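Local coordinates for ethyl tert-butyl ether degradation EthD protein (PDB 3BF4) that is of unknown function but belongs to the EthD family of ferredoxin-like proteins and may have an oxidoreductase activity, at residues N24-Y29 with V114-E119; D42-M47 with G103-Y108; S54-Y59 with F82-A87. The protein carries 3 engineered substitutions. One frame throughout, in Å; residues are numbered along the deposited sequence.

In the fold
All three contacts are partly buried. The centre of contact 1 is about 6 Å from the centre of the chain, against about 12 Å and 11 Å for contacts 2 and 3. Contact 1 pairs strand 21-28 with strand 114-120, outermost within the chain; contact 3, where Ala57 and Asp85 are exposed, pairs strand 76-84 with the start of 58-66. Both combine backbone pairing with apolar side chains and reach the second subunit. Contact 2, touched by no other chain of the assembly, joins helix 37-52 to the loop after helix 87-103 through a histidine-carboxylate hydrogen bond and an aromatic pair. Met45 packs on contact 3, and Tyr108 probably hydrogen-bonds Tyr27 of contact 1.

Contact 1. Residues N24-Y29 with V114-E119; sequences NVMYPY and VLQISE. With EDO (1,2-ethanediol), chain C.
With CG of Met26 set opposite its own carbonyl carbon (chi1 -54°) and CG1 of Val114 opposite its backbone N (chi1 178°), these two side chains converge on one face of an antiparallel strand pair. Met26, a selenomethionine, bends at its last torsion (chi3 -61°), which carries methyl CE to 3.8 Å from CG1 of Val114; the two side chains cross obliquely.

The register is fixed by four backbone bonds. Asn24 and Gln116 form one hydrogen-bonded pair, Asn24 N to Gln116 O at 2.8 Å and Gln116 N to Asn24 O at 3.0 Å. Met26 and Val114 form the other, Met26 N to Val114 O at 2.9 Å and Val114 N to Met26 O at 2.8 Å. Between them Val25 and Leu115 make a non-hydrogen-bonded pair, where the CA of Leu115 approaches Asn24 O at 3.3 Å in a CA-H...O contact. A central strand thus meets the edge strand of this chain's sheet, and Ile117 to Glu119 pair antiparallel with a strand of the second subunit, continuing the sheet across the dimer interface.

Val25 and Leu115 project from the other face, toward the helices. A 1,2-ethanediol, probably from the crystallisation liquor, sits there, its O1 at the Tyr27 ring edge and hydrogen-bonded to Tyr27 OH at 2.8 Å.

On the Met26 face, polar groups meet the second subunit: Asn24 ND2 and Ser118 OG both bond its Glu62 OE1. Asn24 OD1 accepts from Lys22 NZ of its own chain, so both ends of this buried amide are satisfied and its rotation is probably fixed.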
loop_
_atom_site.group_PDB
_atom_site.type_symbol
_atom_site.label_atom_id
_atom_site.label_comp_id
_atom_site.label_asym_id
_atom_site.label_seq_id
_atom_site.Cartn_x
_atom_site.Cartn_y
_atom_site.Cartn_z
ATOM N N ASN A 24 2.921 6.125 -1.680
ATOM C CA ASN A 24 2.079 5.212 -2.442
ATOM C C ASN A 24 1.591 5.860 -3.732
ATOM O O ASN A 24 1.065 6.975 -3.684
ATOM C CB ASN A 24 0.834 4.865 -1.609
ATOM C CG ASN A 24 1.177 4.173 -0.295
ATOM O OD1 ASN A 24 1.764 3.107 -0.301
ATOM N ND2 ASN A 24 0.785 4.771 0.828
ATOM N N VAL A 25 1.798 5.195 -4.875
ATOM C CA VAL A 25 1.244 5.650 -6.164
ATOM C C VAL A 25 0.297 4.516 -6.551
ATOM O O VAL A 25 0.715 3.357 -6.633
ATOM C CB VAL A 25 2.299 5.896 -7.225
ATOM C CG1 VAL A 25 1.645 6.487 -8.487
ATOM C CG2 VAL A 25 3.383 6.825 -6.689
HETATM N N MSE A 26 -0.976 4.851 -6.744
HETATM C CA MSE A 26 -2.041 3.872 -6.941
HETATM C C MSE A 26 -2.888 4.243 -8.151
HETATM O O MSE A 26 -3.543 5.282 -8.148
HETATM C CB MSE A 26 -2.868 3.827 -5.660
HETATM C CG MSE A 26 -2.003 3.569 -4.425
HETATM SE SE MSE A 26 -2.898 3.763 -2.738
HETATM C CE MSE A 26 -3.402 5.648 -2.843
ATOM N N TYR A 27 -2.857 3.391 -9.181
ATOM C CA TYR A 27 -3.542 3.642 -10.453
ATOM C C TYR A 27 -4.886 2.943 -10.433
ATOM O O TYR A 27 -4.899 1.717 -10.479
ATOM C CB TYR A 27 -2.695 3.130 -11.625
ATOM C CG TYR A 27 -1.389 3.862 -11.786
ATOM C CD1 TYR A 27 -1.267 4.926 -12.690
ATOM C CD2 TYR A 27 -0.266 3.510 -11.022
ATOM C CE1 TYR A 27 -0.051 5.615 -12.844
ATOM C CE2 TYR A 27 0.943 4.187 -11.161
ATOM C CZ TYR A 27 1.047 5.243 -12.069
ATOM O OH TYR A 27 2.241 5.910 -12.211
ATOM N N PRO A 28 -6.009 3.705 -10.352
ATOM C CA PRO A 28 -7.330 3.085 -10.324
ATOM C C PRO A 28 -7.619 2.234 -11.566
ATOM O O PRO A 28 -7.241 2.626 -12.685
ATOM C CB PRO A 28 -8.290 4.283 -10.296
ATOM C CG PRO A 28 -7.506 5.401 -9.820
ATOM C CD PRO A 28 -6.132 5.180 -10.310
ATOM N N TYR A 29 -8.243 1.077 -11.343
ATOM C CA TYR A 29 -8.633 0.172 -12.420
ATOM C C TYR A 29 -9.789 0.823 -13.166
ATOM O O TYR A 29 -10.771 1.223 -12.542
ATOM C CB TYR A 29 -9.076 -1.195 -11.868
ATOM C CG TYR A 29 -9.542 -2.211 -12.911
ATOM C CD1 TYR A 29 -8.654 -3.145 -13.468
ATOM C CD2 TYR A 29 -10.877 -2.248 -13.331
ATOM C CE1 TYR A 29 -9.086 -4.089 -14.435
ATOM C CE2 TYR A 29 -11.322 -3.183 -14.292
ATOM C CZ TYR A 29 -10.422 -4.098 -14.840
ATOM O OH TYR A 29 -10.869 -5.013 -15.781
ATOM N N VAL A 114 -3.482 8.089 -7.942
ATOM C CA VAL A 114 -3.757 8.675 -6.634
ATOM C C VAL A 114 -2.415 8.525 -5.893
ATOM O O VAL A 114 -1.815 7.445 -5.906
ATOM C CB VAL A 114 -4.897 7.953 -5.909
ATOM C CG1 VAL A 114 -5.143 8.557 -4.522
ATOM C CG2 VAL A 114 -6.178 8.005 -6.749
ATOM N N LEU A 115 -1.931 9.623 -5.314
ATOM C CA LEU A 115 -0.691 9.654 -4.561
ATOM C C LEU A 115 -0.997 9.912 -3.099
ATOM O O LEU A 115 -1.794 10.794 -2.774
ATOM C CB LEU A 115 0.258 10.726 -5.109
ATOM C CG LEU A 115 1.675 10.775 -4.481
ATOM C CD1 LEU A 115 2.741 11.155 -5.516
ATOM C CD2 LEU A 115 1.782 11.699 -3.238
ATOM N N GLN A 116 -0.334 9.155 -2.232
ATOM C CA GLN A 116 -0.467 9.280 -0.792
ATOM C C GLN A 116 0.864 9.109 -0.081
ATOM O O GLN A 116 1.640 8.238 -0.445
ATOM C CB GLN A 116 -1.432 8.194 -0.267
ATOM C CG GLN A 116 -1.487 8.081 1.258
ATOM C CD GLN A 116 -2.714 7.424 1.816
ATOM O OE1 GLN A 116 -3.768 7.399 1.192
ATOM N NE2 GLN A 116 -2.603 6.964 3.054
ATOM N N ILE A 117 1.065 9.905 0.965
ATOM C CA ILE A 117 2.198 9.778 1.861
ATOM C C ILE A 117 1.638 9.278 3.198
ATOM O O ILE A 117 0.681 9.839 3.726
ATOM C CB ILE A 117 2.974 11.097 2.044
ATOM C CG1 ILE A 117 3.365 11.626 0.646
ATOM C CG2 ILE A 117 4.198 10.861 2.962
ATOM C CD1 ILE A 117 4.649 12.355 0.567
ATOM N N SER A 118 2.247 8.209 3.704
ATOM C CA SER A 118 1.895 7.579 4.966
ATOM C C SER A 118 3.118 7.434 5.858
ATOM O O SER A 118 4.243 7.334 5.367
ATOM C CB SER A 118 1.380 6.136 4.736
ATOM O OG SER A 118 0.237 6.061 3.897
ATOM N N GLU A 119 2.870 7.419 7.162
ATOM C CA GLU A 119 3.864 7.033 8.163
ATOM C C GLU A 119 3.924 5.503 8.143
ATOM O O GLU A 119 2.871 4.855 8.175
ATOM C CB GLU A 119 3.397 7.468 9.555
ATOM C CG GLU A 119 4.234 6.973 10.739
ATOM C CD GLU A 119 3.667 7.377 12.083
ATOM O OE1 GLU A 119 2.574 7.976 12.125
ATOM O OE2 GLU A 119 4.322 7.095 13.113
HETATM C C1 EDO C . 5.446 5.594 -10.031
HETATM O O1 EDO C . 4.075 5.173 -10.177
HETATM C C2 EDO C . 5.638 7.098 -10.254
HETATM O O2 EDO C . 4.636 7.629 -11.128
#

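Contact 2. Residues D42-M47 with G103-Y108; sequences DRHMPM and GDIANY. With EDO (1,2-ethanediol), chain C.
His44 and Asp104 bring their CA atoms to 7.2 Å where residues 42-47, a piece of helix 37-52 with a wider pi-type turn at 42-44, face the irregular turn that follows helix 87-103. His44 reaches toward residues 103-108 with CG anti to the backbone N (chi1 -176°), and ND1 donates to Asp104 OD2 at 2.6 Å, nearly straight at 163°. The carboxylate oxygen offers its anti lone pair, and the ring and carboxylate planes are nearly coplanar. A second shell steadies the acid: Asn107 ND2 donates to Asp104 OD1 at 2.6 Å, and Tyr39 OH bonds the same oxygen. Methyl CE of the selenomethionine Met47 comes to 3.6 Å from Asp104 OD2.

Tyr108 turns its edge to the imidazole face, ring centroids 4.7 Å apart and planes at 52°. Its CE2 comes to 3.3 Å from His44 CG, while its hydroxyl stands above the imidazole and bonds Tyr27 OH. At the far end of the ring, His44 NE2 receives a weak hydrogen bond of 3.2 Å from O2 of a 1,2-ethanediol, which also bonds Tyr40 OH. A His-carboxylate pair beside a diol held by tyrosines, between helix and sheet, is consistent with a small-ligand pocket in this ferredoxin-like fold.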
loop_
_atom_site.group_PDB
_atom_site.type_symbol
_atom_site.label_atom_id
_atom_site.label_comp_id
_atom_site.label_asym_id
_atom_site.label_seq_id
_atom_site.Cartn_x
_atom_site.Cartn_y
_atom_site.Cartn_z
ATOM N N ASP A 42 9.974 -2.435 -15.563
ATOM C CA ASP A 42 11.395 -2.479 -16.014
ATOM C C ASP A 42 11.962 -1.155 -16.534
ATOM O O ASP A 42 13.187 -1.025 -16.581
ATOM C CB ASP A 42 11.803 -3.685 -16.940
ATOM C CG ASP A 42 10.638 -4.565 -17.397
ATOM O OD1 ASP A 42 9.897 -5.050 -16.518
ATOM O OD2 ASP A 42 10.502 -4.831 -18.618
ATOM N N ARG A 43 11.114 -0.179 -16.891
ATOM C CA ARG A 43 11.590 1.133 -17.410
ATOM C C ARG A 43 11.293 2.288 -16.468
ATOM O O ARG A 43 12.204 2.990 -16.035
ATOM C CB ARG A 43 10.980 1.448 -18.787
ATOM C CG ARG A 43 11.211 0.386 -19.877
ATOM C CD ARG A 43 12.568 0.511 -20.503
ATOM N NE ARG A 43 12.635 1.669 -21.410
ATOM C CZ ARG A 43 12.330 1.678 -22.720
ATOM N NH1 ARG A 43 11.911 0.577 -23.368
ATOM N NH2 ARG A 43 12.448 2.822 -23.407
ATOM N N HIS A 44 10.020 2.470 -16.123
ATOM C CA HIS A 44 9.622 3.601 -15.295
ATOM C C HIS A 44 10.149 3.556 -13.846
ATOM O O HIS A 44 10.813 4.504 -13.423
ATOM C CB HIS A 44 8.108 3.795 -15.319
ATOM C CG HIS A 44 7.643 5.002 -14.563
ATOM N ND1 HIS A 44 7.776 6.285 -15.049
ATOM C CD2 HIS A 44 7.034 5.115 -13.364
ATOM C CE1 HIS A 44 7.269 7.136 -14.179
ATOM N NE2 HIS A 44 6.817 6.452 -13.146
HETATM N N MSE A 45 9.864 2.480 -13.113
HETATM C CA MSE A 45 10.262 2.367 -11.689
HETATM C C MSE A 45 11.777 2.471 -11.418
HETATM O O MSE A 45 12.167 3.143 -10.461
HETATM C CB MSE A 45 9.685 1.108 -11.029
HETATM C CG MSE A 45 8.157 1.063 -10.911
HETATM SE SE MSE A 45 7.452 2.461 -9.800
HETATM C CE MSE A 45 8.319 1.957 -8.114
ATOM N N PRO A 46 12.624 1.792 -12.221
ATOM C CA PRO A 46 14.066 1.969 -12.072
ATOM C C PRO A 46 14.525 3.415 -12.353
ATOM O O PRO A 46 15.465 3.894 -11.697
ATOM C CB PRO A 46 14.637 0.977 -13.100
ATOM C CG PRO A 46 13.564 -0.054 -13.203
ATOM C CD PRO A 46 12.345 0.770 -13.241
HETATM N N MSE A 47 13.876 4.090 -13.311
HETATM C CA MSE A 47 14.150 5.507 -13.575
HETATM C C MSE A 47 13.741 6.375 -12.374
HETATM O O MSE A 47 14.513 7.232 -11.965
HETATM C CB MSE A 47 13.490 5.990 -14.876
HETATM C CG MSE A 47 13.738 7.467 -15.225
HETATM SE SE MSE A 47 12.527 8.740 -14.312
HETATM C CE MSE A 47 10.821 8.049 -14.985
ATOM N N GLY A 103 6.235 13.280 -16.826
ATOM C CA GLY A 103 6.282 13.234 -18.286
ATOM C C GLY A 103 6.377 11.837 -18.884
ATOM O O GLY A 103 6.014 11.653 -20.037
ATOM N N ASP A 104 6.869 10.870 -18.102
ATOM C CA ASP A 104 7.008 9.468 -18.520
ATOM C C ASP A 104 5.732 8.620 -18.327
ATOM O O ASP A 104 5.641 7.534 -18.913
ATOM C CB ASP A 104 8.174 8.814 -17.738
ATOM C CG ASP A 104 8.582 7.443 -18.289
ATOM O OD1 ASP A 104 8.767 7.315 -19.506
ATOM O OD2 ASP A 104 8.712 6.491 -17.500
ATOM N N ILE A 105 4.743 9.117 -17.564
ATOM C CA ILE A 105 3.529 8.337 -17.274
ATOM C C ILE A 105 2.769 7.976 -18.569
ATOM O O ILE A 105 2.296 6.846 -18.706
ATOM C CB ILE A 105 2.607 8.998 -16.203
ATOM C CG1 ILE A 105 3.376 9.270 -14.892
ATOM C CG2 ILE A 105 1.407 8.086 -15.904
ATOM C CD1 ILE A 105 2.546 9.954 -13.798
ATOM N N ALA A 106 2.699 8.913 -19.516
ATOM C CA ALA A 106 2.047 8.680 -20.830
ATOM C C ALA A 106 2.635 7.508 -21.647
ATOM O O ALA A 106 1.968 6.994 -22.531
ATOM C CB ALA A 106 2.069 9.961 -21.680
ATOM N N ASN A 107 3.881 7.119 -21.370
ATOM C CA ASN A 107 4.526 5.999 -22.059
ATOM C C ASN A 107 4.003 4.611 -21.671
ATOM O O ASN A 107 4.272 3.643 -22.384
ATOM C CB ASN A 107 6.049 6.069 -21.869
ATOM C CG ASN A 107 6.658 7.319 -22.494
ATOM O OD1 ASN A 107 6.253 7.744 -23.573
ATOM N ND2 ASN A 107 7.630 7.907 -21.819
ATOM N N TYR A 108 3.308 4.500 -20.538
ATOM C CA TYR A 108 2.711 3.229 -20.103
ATOM C C TYR A 108 1.229 3.284 -19.732
ATOM O O TYR A 108 0.618 2.224 -19.632
ATOM C CB TYR A 108 3.518 2.603 -18.953
ATOM C CG TYR A 108 3.614 3.435 -17.691
ATOM C CD1 TYR A 108 2.673 3.311 -16.667
ATOM C CD2 TYR A 108 4.679 4.314 -17.499
ATOM C CE1 TYR A 108 2.775 4.084 -15.480
ATOM C CE2 TYR A 108 4.803 5.069 -16.330
ATOM C CZ TYR A 108 3.842 4.967 -15.332
ATOM O OH TYR A 108 3.949 5.715 -14.199
HETATM C C1 EDO C . 5.446 5.594 -10.031
HETATM O O1 EDO C . 4.075 5.173 -10.177
HETATM C C2 EDO C . 5.638 7.098 -10.254
HETATM O O2 EDO C . 4.636 7.629 -11.128
#

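Contact 3. Residues S54-Y59 with F82-A87; sequences SACAYY and FICDSA
Ile83 lies against one face of the Tyr58 ring, and every carbon of its side chain takes part. CB stands 3.9 Å from the Tyr58 ring centroid and only 16° off the ring normal, a CH-pi contact. From there the two branches part over the aromatic surface: CG2 reaches Tyr58 CE1 at 3.8 Å, while CG1 goes to the other side and meets Tyr58 CE2 at 3.6 Å. The tip, CD1, stays beside the same ring atom, Tyr58 CE2, at 3.7 Å. The ring is brought over the isoleucine by the first torsion of Tyr58, whose CG lies between the backbone N and the carbonyl carbon (chi1 60°). Beyond the pair, Tyr58 OH bonds Glu123 of its own chain, and the ring makes a cation-pi contact with Arg124 of the second subunit.

The backbone holds this match in place. Ile83 N donates to Tyr58 O at 3.0 Å, and Ile83 O receives Ala57 N at 2.8 Å. On the other face of the sheet Tyr59 and Phe82 form a non-hydrogen-bonded pair, with Tyr59 CB packed on Phe82 CD1. Cys56 SG sits at the edge of the Phe82 ring, 5.3 Å from its centroid and 84° off the normal. Helix 37-52 covers this face, with Met45, Val48 and Leu52 on Phe82.

Past the strands, water takes over: water 2 accepts from Ser86 N at 2.8 Å and lies close to Ala55 O. Ser86 is the N-cap of helix 87-103, its OG bonded to Asn89 N. Entry from a helix into strand 58-66, and exit from strand 76-84 into the next helix, make this the open end of the beta hairpin that joins the two helical crossovers of a ferredoxin-like fold.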
loop_
_atom_site.group_PDB
_atom_site.type_symbol
_atom_site.label_atom_id
_atom_site.label_comp_id
_atom_site.label_asym_id
_atom_site.label_seq_id
_atom_site.Cartn_x
_atom_site.Cartn_y
_atom_site.Cartn_z
ATOM N N SER A 54 19.386 8.309 -2.852
ATOM C CA SER A 54 19.438 7.934 -1.433
ATOM C C SER A 54 18.193 8.331 -0.630
ATOM O O SER A 54 18.016 7.856 0.490
ATOM C CB SER A 54 20.681 8.539 -0.772
ATOM O OG SER A 54 20.642 9.955 -0.873
ATOM N N ALA A 55 17.360 9.214 -1.184
ATOM C CA ALA A 55 16.083 9.604 -0.579
ATOM C C ALA A 55 15.097 8.432 -0.420
ATOM O O ALA A 55 14.209 8.506 0.420
ATOM C CB ALA A 55 15.435 10.719 -1.391
ATOM N N CYS A 56 15.249 7.373 -1.223
ATOM C CA CYS A 56 14.412 6.179 -1.160
ATOM C C CYS A 56 15.278 4.964 -0.834
ATOM O O CYS A 56 16.252 4.704 -1.544
ATOM C CB CYS A 56 13.721 5.980 -2.498
ATOM S SG CYS A 56 12.715 4.479 -2.605
ATOM N N ALA A 57 14.932 4.243 0.242
ATOM C CA ALA A 57 15.642 3.021 0.655
ATOM C C ALA A 57 15.372 1.880 -0.327
ATOM O O ALA A 57 16.280 1.167 -0.720
ATOM C CB ALA A 57 15.217 2.596 2.076
ATOM N N TYR A 58 14.102 1.695 -0.673
ATOM C CA TYR A 58 13.679 0.691 -1.651
ATOM C C TYR A 58 12.266 0.974 -2.095
ATOM O O TYR A 58 11.558 1.754 -1.452
ATOM C CB TYR A 58 13.753 -0.744 -1.088
ATOM C CG TYR A 58 12.880 -0.985 0.123
ATOM C CD1 TYR A 58 13.400 -0.858 1.410
ATOM C CD2 TYR A 58 11.528 -1.344 -0.012
ATOM C CE1 TYR A 58 12.597 -1.076 2.541
ATOM C CE2 TYR A 58 10.709 -1.558 1.113
ATOM C CZ TYR A 58 11.256 -1.435 2.384
ATOM O OH TYR A 58 10.478 -1.650 3.479
ATOM N N TYR A 59 11.879 0.343 -3.201
ATOM C CA TYR A 59 10.527 0.417 -3.711
ATOM C C TYR A 59 9.910 -0.973 -3.842
ATOM O O TYR A 59 10.618 -1.978 -3.813
ATOM C CB TYR A 59 10.447 1.202 -5.031
ATOM C CG TYR A 59 11.077 0.561 -6.257
ATOM C CD1 TYR A 59 10.379 -0.395 -7.012
ATOM C CD2 TYR A 59 12.340 0.953 -6.703
ATOM C CE1 TYR A 59 10.953 -0.989 -8.172
ATOM C CE2 TYR A 59 12.920 0.376 -7.858
ATOM C CZ TYR A 59 12.218 -0.595 -8.585
ATOM O OH TYR A 59 12.782 -1.166 -9.711
ATOM N N PHE A 82 7.329 3.799 -2.425
ATOM C CA PHE A 82 8.698 4.228 -2.189
ATOM C C PHE A 82 8.831 4.404 -0.675
ATOM O O PHE A 82 8.126 5.225 -0.081
ATOM C CB PHE A 82 8.996 5.544 -2.914
ATOM C CG PHE A 82 8.752 5.473 -4.385
ATOM C CD1 PHE A 82 9.704 4.898 -5.234
ATOM C CD2 PHE A 82 7.566 5.955 -4.932
ATOM C CE1 PHE A 82 9.474 4.806 -6.625
ATOM C CE2 PHE A 82 7.332 5.877 -6.312
ATOM C CZ PHE A 82 8.283 5.303 -7.160
ATOM N N ILE A 83 9.699 3.600 -0.067
ATOM C CA ILE A 83 9.988 3.646 1.362
ATOM C C ILE A 83 11.168 4.611 1.480
ATOM O O ILE A 83 12.231 4.378 0.870
ATOM C CB ILE A 83 10.269 2.226 1.941
ATOM C CG1 ILE A 83 8.952 1.438 2.038
ATOM C CG2 ILE A 83 10.922 2.287 3.341
ATOM C CD1 ILE A 83 8.273 1.146 0.698
ATOM N N CYS A 84 10.949 5.707 2.216
ATOM C CA CYS A 84 11.913 6.799 2.372
ATOM C C CYS A 84 12.094 7.162 3.835
ATOM O O CYS A 84 11.115 7.220 4.590
ATOM C CB CYS A 84 11.386 8.031 1.626
ATOM S SG CYS A 84 11.028 7.709 -0.141
ATOM N N ASP A 85 13.333 7.418 4.226
ATOM C CA ASP A 85 13.657 7.804 5.614
ATOM C C ASP A 85 13.184 9.231 5.960
ATOM O O ASP A 85 12.909 9.515 7.122
ATOM C CB ASP A 85 15.167 7.659 5.881
ATOM C CG ASP A 85 15.659 6.198 5.773
ATOM O OD1 ASP A 85 15.080 5.296 6.437
ATOM O OD2 ASP A 85 16.646 5.961 5.029
ATOM N N SER A 86 13.047 10.096 4.950
ATOM C CA SER A 86 12.655 11.496 5.130
ATOM C C SER A 86 11.675 11.971 4.073
ATOM O O SER A 86 11.960 11.833 2.881
ATOM C CB SER A 86 13.926 12.358 5.039
ATOM O OG SER A 86 13.653 13.733 4.813
ATOM N N ALA A 87 10.560 12.562 4.501
ATOM C CA ALA A 87 9.620 13.200 3.574
ATOM C C ALA A 87 10.274 14.392 2.862
ATOM O O ALA A 87 10.098 14.562 1.659
ATOM C CB ALA A 87 8.349 13.650 4.290
HETATM O O HOH W 1 15.575 6.750 2.380
HETATM O O HOH W 2 14.697 9.960 2.660
#